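Local coordinates for protein alpha-glucosidase (Pseudoalteromonas sp. K8, PDB 5HQA) that probably hydrolyses alpha-glucosidic linkages as a calcium-containing glycoside hydrolase of family 97, activated by chloride and here bound to acarbose, at residues 143-148 with 155-160. Sequence-based numbering, arbitrary orientation.
Sequences WWIPAR and YVYNTT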
loop_
_atom_site.group_PDB
_atom_site.type_symbol
_atom_site.label_atom_id
_atom_site.label_comp_id
_atom_site.label_asym_id
_atom_site.label_seq_id
_atom_site.Cartn_x
_atom_site.Cartn_y
_atom_site.Cartn_z
ATOM N N TRP A 143 10.031 6.282 -12.390
ATOM C CA TRP A 143 10.535 5.617 -11.191
ATOM C C TRP A 143 9.682 4.375 -10.976
ATOM O O TRP A 143 8.503 4.496 -10.631
ATOM C CB TRP A 143 10.457 6.545 -9.981
ATOM C CG TRP A 143 11.101 7.889 -10.198
ATOM C CD1 TRP A 143 12.412 8.202 -10.014
ATOM C CD2 TRP A 143 10.454 9.104 -10.623
ATOM N NE1 TRP A 143 12.625 9.534 -10.292
ATOM C CE2 TRP A 143 11.437 10.109 -10.663
ATOM C CE3 TRP A 143 9.135 9.437 -10.952
ATOM C CZ2 TRP A 143 11.148 11.425 -11.031
ATOM C CZ3 TRP A 143 8.849 10.742 -11.311
ATOM C CH2 TRP A 143 9.853 11.718 -11.348
ATOM N N TRP A 144 10.252 3.184 -11.170
ATOM C CA TRP A 144 9.394 2.016 -11.366
ATOM C C TRP A 144 10.048 0.736 -10.852
ATOM O O TRP A 144 11.270 0.658 -10.685
ATOM C CB TRP A 144 9.050 1.859 -12.855
ATOM C CG TRP A 144 10.270 1.786 -13.740
ATOM C CD1 TRP A 144 10.957 2.840 -14.285
ATOM C CD2 TRP A 144 10.940 0.598 -14.188
ATOM N NE1 TRP A 144 12.008 2.379 -15.046
ATOM C CE2 TRP A 144 12.019 1.008 -15.006
ATOM C CE3 TRP A 144 10.734 -0.771 -13.976
ATOM C CZ2 TRP A 144 12.888 0.095 -15.614
ATOM C CZ3 TRP A 144 11.595 -1.679 -14.581
ATOM C CH2 TRP A 144 12.658 -1.243 -15.392
ATOM N N ILE A 145 9.210 -0.278 -10.618
ATOM C CA ILE A 145 9.695 -1.632 -10.341
ATOM C C ILE A 145 9.215 -2.576 -11.437
ATOM O O ILE A 145 8.128 -2.384 -12.009
ATOM C CB ILE A 145 9.257 -2.145 -8.955
ATOM C CG1 ILE A 145 7.728 -2.076 -8.787
ATOM C CG2 ILE A 145 10.015 -1.406 -7.837
ATOM C CD1 ILE A 145 7.175 -3.105 -7.786
ATOM N N PRO A 146 9.987 -3.606 -11.758
ATOM C CA PRO A 146 9.581 -4.526 -12.822
ATOM C C PRO A 146 8.426 -5.400 -12.375
ATOM O O PRO A 146 8.293 -5.745 -11.196
ATOM C CB PRO A 146 10.842 -5.365 -13.056
ATOM C CG PRO A 146 11.484 -5.402 -11.669
ATOM C CD PRO A 146 11.267 -4.003 -11.133
ATOM N N ALA A 147 7.595 -5.771 -13.337
ATOM C CA ALA A 147 6.498 -6.694 -13.091
ATOM C C ALA A 147 6.864 -8.089 -13.582
ATOM O O ALA A 147 7.747 -8.260 -14.426
ATOM C CB ALA A 147 5.218 -6.222 -13.784
ATOM N N ARG A 148 6.151 -9.084 -13.045
ATOM C CA ARG A 148 6.288 -10.496 -13.399
ATOM C C ARG A 148 7.649 -11.062 -13.013
ATOM O O ARG A 148 8.082 -12.074 -13.574
ATOM C CB ARG A 148 6.026 -10.729 -14.896
ATOM C CG ARG A 148 4.652 -10.217 -15.371
ATOM C CD ARG A 148 3.507 -11.229 -15.138
ATOM N NE ARG A 148 2.226 -10.529 -15.166
ATOM C CZ ARG A 148 1.626 -10.111 -16.282
ATOM N NH1 ARG A 148 2.177 -10.357 -17.468
ATOM N NH2 ARG A 148 0.476 -9.445 -16.214
ATOM N N TYR A 155 10.921 -5.024 -4.892
ATOM C CA TYR A 155 12.073 -4.543 -5.645
ATOM C C TYR A 155 12.372 -3.107 -5.245
ATOM O O TYR A 155 11.466 -2.361 -4.865
ATOM C CB TYR A 155 11.811 -4.578 -7.158
ATOM C CG TYR A 155 11.806 -5.968 -7.727
ATOM C CD1 TYR A 155 12.991 -6.557 -8.152
ATOM C CD2 TYR A 155 10.623 -6.700 -7.832
ATOM C CE1 TYR A 155 13.004 -7.845 -8.679
ATOM C CE2 TYR A 155 10.627 -7.988 -8.351
ATOM C CZ TYR A 155 11.825 -8.555 -8.774
ATOM O OH TYR A 155 11.855 -9.827 -9.297
ATOM N N VAL A 156 13.635 -2.704 -5.353
ATOM C CA VAL A 156 13.928 -1.276 -5.241
ATOM C C VAL A 156 13.563 -0.599 -6.557
ATOM O O VAL A 156 13.551 -1.226 -7.623
ATOM C CB VAL A 156 15.401 -1.021 -4.855
ATOM C CG1 VAL A 156 15.729 -1.698 -3.521
ATOM C CG2 VAL A 156 16.347 -1.487 -5.960
ATOM N N TYR A 157 13.241 0.692 -6.485
ATOM C CA TYR A 157 12.768 1.422 -7.654
ATOM C C TYR A 157 13.919 1.820 -8.568
ATOM O O TYR A 157 15.002 2.207 -8.106
ATOM C CB TYR A 157 11.962 2.655 -7.211
ATOM C CG TYR A 157 10.571 2.219 -6.821
ATOM C CD1 TYR A 157 10.332 1.646 -5.574
ATOM C CD2 TYR A 157 9.519 2.286 -7.734
ATOM C CE1 TYR A 157 9.074 1.181 -5.228
ATOM C CE2 TYR A 157 8.257 1.824 -7.404
ATOM C CZ TYR A 157 8.040 1.276 -6.146
ATOM O OH TYR A 157 6.795 0.810 -5.814
ATOM N N ASN A 158 13.678 1.702 -9.875
ATOM C CA ASN A 158 14.608 2.155 -10.900
ATOM C C ASN A 158 14.276 3.584 -11.300
ATOM O O ASN A 158 13.105 3.948 -11.386
ATOM C CB ASN A 158 14.519 1.268 -12.140
ATOM C CG ASN A 158 14.734 -0.191 -11.822
ATOM O OD1 ASN A 158 13.913 -1.043 -12.172
ATOM N ND2 ASN A 158 15.837 -0.491 -11.161
ATOM N N THR A 159 15.313 4.380 -11.572
ATOM C CA THR A 159 15.166 5.734 -12.100
ATOM C C THR A 159 15.696 5.710 -13.527
ATOM O O THR A 159 16.906 5.579 -13.734
ATOM C CB THR A 159 15.945 6.748 -11.261
ATOM O OG1 THR A 159 15.538 6.666 -9.889
ATOM C CG2 THR A 159 15.720 8.178 -11.793
ATOM N N THR A 160 14.795 5.785 -14.519
ATOM C CA THR A 160 15.242 5.667 -15.910
ATOM C C THR A 160 14.446 6.598 -16.814
ATOM O O THR A 160 13.385 7.097 -16.408
ATOM C CB THR A 160 15.065 4.241 -16.450
ATOM O OG1 THR A 160 13.673 4.011 -16.714
ATOM C CG2 THR A 160 15.564 3.183 -15.470
#
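W144 pairs with N158 where strands 141-144 and 158-161 run antiparallel at the margin of the N-terminal domain's nine-stranded sheet, and beyond that pair I145 and P146 pack on Y157 and Y155. Two backbone bonds define the pairing: W144 N to N158 O (3.0 Å), and N158 N to W144 O (2.7 Å), the latter almost straight at 176°. One step back from W144 and one on from N158, W143 and T159 form a non-hydrogen-bonded pair, with T159 OG1 at the edge of the W143 indole, 3.5 Å from CD1.

The W144 indole lies across the outermost strand. With CG placed between the backbone N and the carbonyl carbon (chi1 55°), its NE1 donates in the ring plane to T160 OG1 (2.9 Å), while N158 CB sits over the five-membered ring and N158 OD1 over the rim of the same face. Replacing W144 by an alanine would leave T160 OG1 without its indole donor and is likely to uncover the N158 side chain. This domain belongs to the galactose mutarotase-like superfamily of beta-sandwiches, and strand 158-161 is an outermost strand of its sheet within the chain; M477 of helix 474-478 touches W143, Y157 and T159.

Beyond the W144-N158 pair, two CH-pi contacts continue the packing. I145 CG2 stands 3.5 Å from the centroid of the Y157 ring, only 3° off its normal, and P146 CG lies 3.9 Å from that of Y155. The Y155 hydroxyl is hydrogen-bonded to N151 N, in the connection between the two segments, which also carries the calcium ligand E154.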